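Hydroquinone dioxygenase large subunit (Pseudomonas sp., PDB 4ZXA) forms, with a small subunit, a cupin-type hydroquinone 1,2-dioxygenase, an iron(II)-dependent enzyme that probably opens the aromatic ring of hydroquinone. Local coordinates at residues T49-R57 and K110-E118; L133-F144 and R156-R167. All blocks are in the same frame, centred on the assembly; numbering follows the deposited sequence.

Contact 1: residues T49-R57 and K110-E118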
loop_
_atom_site.group_PDB
_atom_site.type_symbol
_atom_site.label_atom_id
_atom_site.label_comp_id
_atom_site.label_asym_id
_atom_site.label_seq_id
_atom_site.Cartn_x
_atom_site.Cartn_y
_atom_site.Cartn_z
ATOM N N THR E 49 -14.109 -12.501 1.765
ATOM C CA THR E 49 -14.193 -13.839 1.193
ATOM C C THR E 49 -15.316 -13.924 0.167
ATOM O O THR E 49 -16.247 -13.122 0.190
ATOM C CB THR E 49 -14.386 -14.941 2.266
ATOM O OG1 THR E 49 -15.647 -14.771 2.924
ATOM C CG2 THR E 49 -13.268 -14.904 3.287
ATOM N N TRP E 50 -15.217 -14.896 -0.734
ATOM C CA TRP E 50 -16.192 -15.065 -1.800
ATOM C C TRP E 50 -16.010 -16.437 -2.437
ATOM O O TRP E 50 -14.904 -16.979 -2.452
ATOM C CB TRP E 50 -16.027 -13.971 -2.865
ATOM C CG TRP E 50 -14.755 -14.093 -3.653
ATOM C CD1 TRP E 50 -14.559 -14.842 -4.778
ATOM C CD2 TRP E 50 -13.498 -13.455 -3.374
ATOM N NE1 TRP E 50 -13.265 -14.703 -5.225
ATOM C CE2 TRP E 50 -12.592 -13.860 -4.381
ATOM C CE3 TRP E 50 -13.052 -12.574 -2.377
ATOM C CZ2 TRP E 50 -11.266 -13.424 -4.416
ATOM C CZ3 TRP E 50 -11.728 -12.136 -2.414
ATOM C CH2 TRP E 50 -10.853 -12.560 -3.427
ATOM N N PRO E 51 -17.102 -17.009 -2.965
ATOM C CA PRO E 51 -17.063 -18.318 -3.626
ATOM C C PRO E 51 -16.447 -18.243 -5.021
ATOM O O PRO E 51 -16.731 -17.291 -5.758
ATOM C CB PRO E 51 -18.543 -18.678 -3.755
ATOM C CG PRO E 51 -19.240 -17.351 -3.797
ATOM C CD PRO E 51 -18.474 -16.486 -2.851
ATOM N N ALA E 52 -15.620 -19.227 -5.368
ATOM C CA ALA E 52 -15.075 -19.344 -6.718
ATOM C C ALA E 52 -14.522 -20.753 -7.002
ATOM O O ALA E 52 -13.565 -21.204 -6.365
ATOM C CB ALA E 52 -14.001 -18.272 -6.964
ATOM N N LYS E 53 -15.132 -21.446 -7.959
ATOM C CA LYS E 53 -14.746 -22.820 -8.287
ATOM C C LYS E 53 -14.781 -23.752 -7.069
ATOM O O LYS E 53 -13.831 -24.492 -6.807
ATOM C CB LYS E 53 -13.365 -22.867 -8.959
ATOM C CG LYS E 53 -13.255 -21.984 -10.190
ATOM C CD LYS E 53 -12.081 -22.375 -11.084
ATOM C CE LYS E 53 -10.901 -22.912 -10.277
ATOM N NZ LYS E 53 -9.649 -23.023 -11.096
ATOM N N GLY E 54 -15.881 -23.719 -6.325
ATOM C CA GLY E 54 -16.071 -24.670 -5.242
ATOM C C GLY E 54 -15.344 -24.355 -3.945
ATOM O O GLY E 54 -15.592 -24.980 -2.908
ATOM N N GLU E 55 -14.445 -23.379 -3.985
ATOM C CA GLU E 55 -13.734 -23.012 -2.775
ATOM C C GLU E 55 -14.015 -21.572 -2.373
ATOM O O GLU E 55 -14.376 -20.734 -3.201
ATOM C CB GLU E 55 -12.234 -23.277 -2.931
ATOM C CG GLU E 55 -11.875 -24.751 -2.769
ATOM C CD GLU E 55 -10.554 -25.133 -3.428
ATOM O OE1 GLU E 55 -9.649 -24.272 -3.525
ATOM O OE2 GLU E 55 -10.427 -26.303 -3.853
ATOM N N THR E 56 -13.873 -21.306 -1.084
ATOM C CA THR E 56 -13.970 -19.958 -0.570
ATOM C C THR E 56 -12.642 -19.246 -0.793
ATOM O O THR E 56 -11.596 -19.741 -0.394
ATOM C CB THR E 56 -14.313 -19.988 0.913
ATOM O OG1 THR E 56 -15.708 -20.267 1.051
ATOM C CG2 THR E 56 -13.998 -18.651 1.570
ATOM N N ARG E 57 -12.679 -18.097 -1.456
ATOM C CA ARG E 57 -11.459 -17.349 -1.717
ATOM C C ARG E 57 -11.336 -16.178 -0.731
ATOM O O ARG E 57 -12.338 -15.632 -0.274
ATOM C CB ARG E 57 -11.435 -16.840 -3.162
ATOM C CG ARG E 57 -11.990 -17.804 -4.201
ATOM C CD ARG E 57 -11.514 -19.244 -3.997
ATOM N NE ARG E 57 -10.236 -19.546 -4.633
ATOM C CZ ARG E 57 -10.045 -20.541 -5.501
ATOM N NH1 ARG E 57 -11.045 -21.337 -5.855
ATOM N NH2 ARG E 57 -8.843 -20.747 -6.015
ATOM N N LYS E 110 -8.989 -13.226 -13.181
ATOM C CA LYS E 110 -10.059 -13.501 -14.137
ATOM C C LYS E 110 -9.717 -14.706 -15.029
ATOM O O LYS E 110 -10.506 -15.648 -15.165
ATOM C CB LYS E 110 -10.332 -12.240 -14.977
ATOM C CG LYS E 110 -11.472 -12.344 -15.989
ATOM C CD LYS E 110 -12.851 -12.188 -15.350
ATOM C CE LYS E 110 -13.979 -12.218 -16.400
ATOM N NZ LYS E 110 -14.518 -13.608 -16.613
ATOM N N ALA E 111 -8.532 -14.676 -15.626
ATOM C CA ALA E 111 -8.073 -15.801 -16.436
ATOM C C ALA E 111 -8.022 -17.121 -15.657
ATOM O O ALA E 111 -8.215 -18.186 -16.230
ATOM C CB ALA E 111 -6.726 -15.497 -17.060
ATOM N N ALA E 112 -7.772 -17.059 -14.355
ATOM C CA ALA E 112 -7.743 -18.282 -13.544
ATOM C C ALA E 112 -9.125 -18.647 -12.995
ATOM O O ALA E 112 -9.283 -19.638 -12.276
ATOM C CB ALA E 112 -6.742 -18.150 -12.413
ATOM N N GLY E 113 -10.123 -17.831 -13.331
ATOM C CA GLY E 113 -11.486 -18.054 -12.885
ATOM C C GLY E 113 -11.662 -18.164 -11.382
ATOM O O GLY E 113 -12.435 -18.993 -10.923
ATOM N N VAL E 114 -10.952 -17.334 -10.621
ATOM C CA VAL E 114 -11.112 -17.280 -9.169
ATOM C C VAL E 114 -11.815 -15.998 -8.722
ATOM O O VAL E 114 -11.896 -15.694 -7.529
ATOM C CB VAL E 114 -9.768 -17.363 -8.431
ATOM C CG1 VAL E 114 -9.026 -18.631 -8.818
ATOM C CG2 VAL E 114 -8.929 -16.137 -8.727
ATOM N N ASN E 115 -12.314 -15.240 -9.687
ATOM C CA ASN E 115 -13.016 -14.011 -9.389
ATOM C C ASN E 115 -14.486 -14.273 -9.069
ATOM O O ASN E 115 -15.032 -15.316 -9.401
ATOM C CB ASN E 115 -12.926 -13.085 -10.594
ATOM C CG ASN E 115 -13.403 -13.754 -11.873
ATOM O OD1 ASN E 115 -12.820 -14.743 -12.329
ATOM N ND2 ASN E 115 -14.463 -13.212 -12.462
ATOM N N TYR E 116 -15.129 -13.307 -8.433
ATOM C CA TYR E 116 -16.573 -13.352 -8.256
ATOM C C TYR E 116 -17.161 -11.939 -8.279
ATOM O O TYR E 116 -16.568 -11.002 -7.737
ATOM C CB TYR E 116 -16.923 -14.063 -6.947
ATOM C CG TYR E 116 -18.394 -14.058 -6.598
ATOM C CD1 TYR E 116 -19.285 -14.951 -7.194
ATOM C CD2 TYR E 116 -18.888 -13.178 -5.649
ATOM C CE1 TYR E 116 -20.640 -14.949 -6.853
ATOM C CE2 TYR E 116 -20.231 -13.169 -5.301
ATOM C CZ TYR E 116 -21.106 -14.050 -5.906
ATOM O OH TYR E 116 -22.435 -14.010 -5.544
ATOM N N THR E 117 -18.325 -11.795 -8.905
ATOM C CA THR E 117 -19.060 -10.527 -8.899
ATOM C C THR E 117 -20.502 -10.789 -8.489
ATOM O O THR E 117 -21.055 -11.823 -8.852
ATOM C CB THR E 117 -19.125 -9.886 -10.300
ATOM O OG1 THR E 117 -17.847 -9.962 -10.940
ATOM C CG2 THR E 117 -19.598 -8.426 -10.201
ATOM N N GLU E 118 -21.107 -9.863 -7.748
ATOM C CA GLU E 118 -22.524 -9.968 -7.409
ATOM C C GLU E 118 -23.179 -8.600 -7.422
ATOM O O GLU E 118 -22.579 -7.623 -6.987
ATOM C CB GLU E 118 -22.741 -10.626 -6.041
ATOM C CG GLU E 118 -24.223 -10.663 -5.650
ATOM C CD GLU E 118 -24.529 -11.615 -4.505
ATOM O OE1 GLU E 118 -23.591 -12.283 -4.009
ATOM O OE2 GLU E 118 -25.714 -11.702 -4.106
#

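Contact 2: residues L133-F144 and R156-R167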
loop_
_atom_site.group_PDB
_atom_site.type_symbol
_atom_site.label_atom_id
_atom_site.label_comp_id
_atom_site.label_asym_id
_atom_site.label_seq_id
_atom_site.Cartn_x
_atom_site.Cartn_y
_atom_site.Cartn_z
ATOM N N LEU E 133 -18.321 0.894 8.099
ATOM C CA LEU E 133 -17.551 2.053 8.548
ATOM C C LEU E 133 -17.808 2.316 10.027
ATOM O O LEU E 133 -16.877 2.498 10.809
ATOM C CB LEU E 133 -17.881 3.309 7.730
ATOM C CG LEU E 133 -17.453 3.368 6.267
ATOM C CD1 LEU E 133 -18.160 4.533 5.557
ATOM C CD2 LEU E 133 -15.935 3.495 6.163
ATOM N N ARG E 134 -19.080 2.337 10.402
ATOM C CA ARG E 134 -19.459 2.599 11.781
ATOM C C ARG E 134 -18.731 1.645 12.708
ATOM O O ARG E 134 -18.104 2.063 13.678
ATOM C CB ARG E 134 -20.974 2.466 11.958
ATOM C CG ARG E 134 -21.510 3.031 13.269
ATOM C CD ARG E 134 -23.041 2.941 13.340
ATOM N NE ARG E 134 -23.566 3.577 14.551
ATOM C CZ ARG E 134 -24.296 4.693 14.567
ATOM N NH1 ARG E 134 -24.621 5.316 13.433
ATOM N NH2 ARG E 134 -24.712 5.187 15.726
ATOM N N ASP E 135 -18.794 0.356 12.393
ATOM C CA ASP E 135 -18.227 -0.644 13.278
ATOM C C ASP E 135 -16.685 -0.696 13.264
ATOM O O ASP E 135 -16.064 -0.852 14.312
ATOM C CB ASP E 135 -18.834 -2.017 12.993
ATOM C CG ASP E 135 -18.435 -3.056 14.037
ATOM O OD1 ASP E 135 -18.929 -2.965 15.183
ATOM O OD2 ASP E 135 -17.624 -3.956 13.716
ATOM N N TRP E 136 -16.066 -0.550 12.093
ATOM C CA TRP E 136 -14.618 -0.743 11.982
ATOM C C TRP E 136 -13.790 0.532 12.191
ATOM O O TRP E 136 -12.549 0.479 12.272
ATOM C CB TRP E 136 -14.258 -1.384 10.639
ATOM C CG TRP E 136 -14.865 -2.739 10.442
ATOM C CD1 TRP E 136 -15.660 -3.416 11.316
ATOM C CD2 TRP E 136 -14.718 -3.584 9.295
ATOM N NE1 TRP E 136 -16.018 -4.626 10.788
ATOM C CE2 TRP E 136 -15.455 -4.754 9.545
ATOM C CE3 TRP E 136 -14.030 -3.462 8.084
ATOM C CZ2 TRP E 136 -15.531 -5.799 8.628
ATOM C CZ3 TRP E 136 -14.107 -4.500 7.173
ATOM C CH2 TRP E 136 -14.848 -5.652 7.450
ATOM N N THR E 137 -14.468 1.670 12.283
ATOM C CA THR E 137 -13.765 2.915 12.521
ATOM C C THR E 137 -13.757 3.295 13.999
ATOM O O THR E 137 -14.772 3.690 14.557
ATOM C CB THR E 137 -14.352 4.068 11.706
ATOM O OG1 THR E 137 -14.437 3.682 10.327
ATOM C CG2 THR E 137 -13.471 5.302 11.844
ATOM N N ASN E 138 -12.587 3.186 14.608
ATOM C CA ASN E 138 -12.395 3.507 16.004
ATOM C C ASN E 138 -12.316 4.997 16.191
ATOM O O ASN E 138 -12.146 5.730 15.224
ATOM C CB ASN E 138 -11.107 2.857 16.497
ATOM C CG ASN E 138 -11.123 1.362 16.319
ATOM O OD1 ASN E 138 -12.146 0.714 16.556
ATOM N ND2 ASN E 138 -10.001 0.803 15.869
ATOM N N ALA E 139 -12.416 5.436 17.442
ATOM C CA ALA E 139 -12.519 6.859 17.776
ATOM C C ALA E 139 -11.231 7.594 17.453
ATOM O O ALA E 139 -11.168 8.818 17.518
ATOM C CB ALA E 139 -12.854 7.031 19.245
ATOM N N THR E 140 -10.222 6.831 17.071
ATOM C CA THR E 140 -8.878 7.326 16.962
ATOM C C THR E 140 -8.498 7.527 15.478
ATOM O O THR E 140 -7.409 7.992 15.158
ATOM C CB THR E 140 -7.950 6.317 17.673
ATOM O OG1 THR E 140 -6.813 6.978 18.243
ATOM C CG2 THR E 140 -7.520 5.225 16.727
ATOM N N PHE E 141 -9.423 7.205 14.582
ATOM C CA PHE E 141 -9.146 7.181 13.147
ATOM C C PHE E 141 -10.246 7.849 12.312
ATOM O O PHE E 141 -11.415 7.478 12.382
ATOM C CB PHE E 141 -8.944 5.728 12.684
ATOM C CG PHE E 141 -8.609 5.579 11.221
ATOM C CD1 PHE E 141 -7.333 5.879 10.754
ATOM C CD2 PHE E 141 -9.554 5.103 10.318
ATOM C CE1 PHE E 141 -7.005 5.737 9.406
ATOM C CE2 PHE E 141 -9.235 4.957 8.973
ATOM C CZ PHE E 141 -7.951 5.279 8.516
ATOM N N ASP E 142 -9.850 8.823 11.501
ATOM C CA ASP E 142 -10.760 9.531 10.614
ATOM C C ASP E 142 -10.415 9.191 9.167
ATOM O O ASP E 142 -9.449 9.713 8.617
ATOM C CB ASP E 142 -10.649 11.035 10.867
ATOM C CG ASP E 142 -11.310 11.878 9.778
ATOM O OD1 ASP E 142 -12.130 11.368 8.986
ATOM O OD2 ASP E 142 -11.008 13.081 9.728
ATOM N N PRO E 143 -11.219 8.320 8.542
ATOM C CA PRO E 143 -11.044 7.797 7.176
ATOM C C PRO E 143 -11.059 8.883 6.087
ATOM O O PRO E 143 -10.694 8.598 4.944
ATOM C CB PRO E 143 -12.266 6.882 6.982
ATOM C CG PRO E 143 -12.853 6.704 8.314
ATOM C CD PRO E 143 -12.500 7.906 9.123
ATOM N N PHE E 144 -11.479 10.095 6.438
ATOM C CA PHE E 144 -11.578 11.185 5.474
ATOM C C PHE E 144 -10.357 12.119 5.480
ATOM O O PHE E 144 -10.298 13.086 4.724
ATOM C CB PHE E 144 -12.826 11.999 5.771
ATOM C CG PHE E 144 -13.878 11.905 4.713
ATOM C CD1 PHE E 144 -15.210 11.759 5.064
ATOM C CD2 PHE E 144 -13.542 11.997 3.374
ATOM C CE1 PHE E 144 -16.178 11.686 4.102
ATOM C CE2 PHE E 144 -14.520 11.935 2.396
ATOM C CZ PHE E 144 -15.834 11.780 2.765
ATOM N N ARG E 156 -7.724 -3.362 18.259
ATOM C CA ARG E 156 -9.036 -3.905 18.534
ATOM C C ARG E 156 -10.098 -2.803 18.576
ATOM O O ARG E 156 -9.776 -1.612 18.678
ATOM C CB ARG E 156 -8.983 -4.736 19.818
ATOM C CG ARG E 156 -8.014 -5.891 19.669
ATOM C CD ARG E 156 -7.876 -6.736 20.920
ATOM N NE ARG E 156 -7.025 -7.900 20.676
ATOM C CZ ARG E 156 -6.488 -8.645 21.637
ATOM N NH1 ARG E 156 -6.713 -8.346 22.913
ATOM N NH2 ARG E 156 -5.724 -9.683 21.321
ATOM N N LYS E 157 -11.360 -3.195 18.450
ATOM C CA LYS E 157 -12.432 -2.212 18.445
ATOM C C LYS E 157 -12.254 -1.246 19.599
ATOM O O LYS E 157 -11.891 -1.640 20.706
ATOM C CB LYS E 157 -13.794 -2.887 18.531
ATOM C CG LYS E 157 -14.933 -1.901 18.737
ATOM C CD LYS E 157 -15.161 -1.017 17.527
ATOM C CE LYS E 157 -16.372 -0.138 17.774
ATOM N NZ LYS E 157 -17.017 0.342 16.544
ATOM N N ASN E 158 -12.495 0.031 19.345
ATOM C CA ASN E 158 -12.185 1.020 20.358
ATOM C C ASN E 158 -12.917 2.345 20.161
ATOM O O ASN E 158 -12.326 3.355 19.747
ATOM C CB ASN E 158 -10.679 1.237 20.431
ATOM C CG ASN E 158 -10.288 2.102 21.603
ATOM O OD1 ASN E 158 -11.087 2.911 22.075
ATOM N ND2 ASN E 158 -9.066 1.923 22.102
ATOM N N GLY E 159 -14.207 2.334 20.476
ATOM C CA GLY E 159 -15.037 3.504 20.292
ATOM C C GLY E 159 -15.538 3.655 18.869
ATOM O O GLY E 159 -15.379 2.774 18.020
ATOM N N GLU E 160 -16.163 4.794 18.616
ATOM C CA GLU E 160 -16.722 5.082 17.316
ATOM C C GLU E 160 -16.205 6.446 16.908
ATOM O O GLU E 160 -15.627 7.168 17.727
ATOM C CB GLU E 160 -18.256 5.090 17.381
ATOM C CG GLU E 160 -18.900 3.715 17.309
ATOM C CD GLU E 160 -20.420 3.758 17.463
ATOM O OE1 GLU E 160 -20.966 4.823 17.827
ATOM O OE2 GLU E 160 -21.074 2.720 17.223
ATOM N N ASN E 161 -16.399 6.797 15.643
ATOM C CA ASN E 161 -16.091 8.145 15.173
ATOM C C ASN E 161 -17.187 8.631 14.234
ATOM O O ASN E 161 -16.919 8.975 13.087
ATOM C CB ASN E 161 -14.739 8.175 14.466
ATOM C CG ASN E 161 -14.074 9.529 14.547
ATOM O OD1 ASN E 161 -12.957 9.718 14.067
ATOM N ND2 ASN E 161 -14.752 10.481 15.174
ATOM N N LEU E 162 -18.423 8.631 14.737
ATOM C CA LEU E 162 -19.599 9.005 13.954
ATOM C C LEU E 162 -19.445 10.376 13.310
ATOM O O LEU E 162 -19.898 10.598 12.180
ATOM C CB LEU E 162 -20.841 9.019 14.840
ATOM C CG LEU E 162 -21.112 7.747 15.642
ATOM C CD1 LEU E 162 -22.392 7.862 16.475
ATOM C CD2 LEU E 162 -21.200 6.583 14.692
ATOM N N GLU E 163 -18.811 11.293 14.037
ATOM C CA GLU E 163 -18.661 12.654 13.553
ATOM C C GLU E 163 -17.823 12.713 12.283
ATOM O O GLU E 163 -18.003 13.611 11.461
ATOM C CB GLU E 163 -18.088 13.577 14.636
ATOM C CG GLU E 163 -18.996 13.735 15.871
ATOM C CD GLU E 163 -20.439 14.122 15.517
ATOM O OE1 GLU E 163 -21.330 13.234 15.570
ATOM O OE2 GLU E 163 -20.682 15.315 15.193
ATOM N N CYS E 164 -16.920 11.756 12.103
ATOM C CA CYS E 164 -16.077 11.771 10.913
ATOM C C CYS E 164 -16.675 11.009 9.752
ATOM O O CYS E 164 -16.460 11.374 8.602
ATOM C CB CYS E 164 -14.673 11.253 11.212
ATOM S SG CYS E 164 -13.793 12.335 12.325
ATOM N N ILE E 165 -17.429 9.954 10.043
ATOM C CA ILE E 165 -18.001 9.163 8.971
ATOM C C ILE E 165 -19.413 9.594 8.563
ATOM O O ILE E 165 -19.864 9.259 7.471
ATOM C CB ILE E 165 -17.961 7.661 9.279
ATOM C CG1 ILE E 165 -18.759 7.359 10.536
ATOM C CG2 ILE E 165 -16.511 7.194 9.437
ATOM C CD1 ILE E 165 -19.114 5.895 10.676
ATOM N N GLU E 166 -20.115 10.322 9.422
ATOM C CA GLU E 166 -21.440 10.832 9.048
ATOM C C GLU E 166 -21.421 12.345 8.930
ATOM O O GLU E 166 -22.089 13.049 9.687
ATOM C CB GLU E 166 -22.514 10.448 10.066
ATOM C CG GLU E 166 -22.604 8.984 10.434
ATOM C CD GLU E 166 -23.707 8.743 11.448
ATOM O OE1 GLU E 166 -23.438 8.163 12.518
ATOM O OE2 GLU E 166 -24.851 9.157 11.180
ATOM N N ARG E 167 -20.649 12.861 7.991
ATOM C CA ARG E 167 -20.636 14.295 7.800
ATOM C C ARG E 167 -21.903 14.713 7.053
ATOM O O ARG E 167 -22.136 14.309 5.922
ATOM C CB ARG E 167 -19.341 14.744 7.114
ATOM C CG ARG E 167 -18.195 15.057 8.118
ATOM C CD ARG E 167 -16.853 14.530 7.636
ATOM N NE ARG E 167 -15.715 15.146 8.318
ATOM C CZ ARG E 167 -14.597 14.493 8.644
ATOM N NH1 ARG E 167 -14.495 13.207 8.361
ATOM N NH2 ARG E 167 -13.590 15.108 9.263
HETATM O O HOH W 1 -17.401 4.537 13.928
#

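Contact 1: residues T49-R57 and K110-E118
The indole of Trp50 reaches from its strand to the loop beyond helix 107-111, where NE1 gives a hydrogen bond to Val114 O at 2.9 Å. The bond is nearly straight (168°) and the oxygen lies in the plane of the ring, at its edge, so a buried tryptophan satisfies its one polar atom and a loop carbonyl together. With chi1 69°, CG sits between the backbone N and the carbonyl carbon, which turns the indole toward 110-118 and sets Trp50 CD1 3.3 Å from Tyr116 CB. Beside it the small methyl of buried Ala52 fits close to the same carbonyl, its CB 3.4 Å from Val114 O. The Arg57 chain, bent at chi2 and chi3, brings one guanidinium face over Val114 CG1, 3.5 Å from Arg57 NH2, while NH1 makes a weak bond back to Ala52 O. The solvent side has no hydrogen bond between the segments. There exposed Pro51 lays CG over the centre of the Tyr116 ring, a CH-pi contact 4.1 Å from the centroid, and at the type I' turn exposed Lys53 runs its aliphatic CG past Gly113 O at 3.2 Å. Gly113, with its positive phi, ends the helix in a Schellman motif. The hairpin of strands 45-52 and 55-62 thus meets the start of strand 116-121; Phe37 packs edge-to-face with Tyr116, and Ile27 of the small subunit packs on Arg57.

Contact 2: residues L133-F144 and R156-R167
Asp142 and Arg167 form a two-pronged salt bridge, with NH1 of Arg167 3.1 Å from Asp142 OD1 and a weaker bond from NH2 to OD2. OD1 lies in the guanidinium plane and also accepts from Phe144 N on the opposite face of its carboxylate, an Asx turn that fixes the acid's rotation. Farther along, Ala139 N bonds to Asn158 O at 3.1 Å, almost straight (177°), and Asn138 OD1 receives Asn158 N at 2.9 Å. Lys157 carries NZ to Asp135 O, 2.7 Å away, at the end of helix 122-136. A water donates to Arg134 O and Thr137 O and accepts from Asn161 N. Ile165 supplies apolar filling: its CG2 lies 3.9 Å from Pro143 CG, and its CD1 reaches the backbone of Leu133 and Arg134 in helix 122-136. On the solvent side, Arg134 has CG anti to N (chi1 -166°) and an extended chain, which carries its guanidinium over Leu162 CD2 and NH1 to Glu166 OE1 at 3.2 Å; Glu160 is a longer partner. In the second shell, Asp227 pairs with Arg167 and Tyr29 holds Asn138 ND2. The whole is a helix C-terminus and its following loop, clasped by a later loop and short helix 162-165, within the N-terminal region.

In the fold
Contacts 1 and 2 come in series along the chain, their centres 31 Å apart and their nearest atoms about 9 Å apart without touching. They are joined in sequence because strand 116-121, where contact 1 ends, runs straight into helix 122-136, which leads into contact 2. Both are partly buried, but contact 1 lies farther from the chain centre, about 26 Å against 17 Å. Contact 1 relies on aromatic and aliphatic packing with a single direct hydrogen bond, where a hairpin meets the loop after helix 107-111 and the first residue of strand 116-121; contact 2 joins loops and helix ends through charge pairs, backbone bonds and water. The side chain of Phe144 lies about 9 Å from the bound 4-hydroxybenzonitrile, outside its pocket.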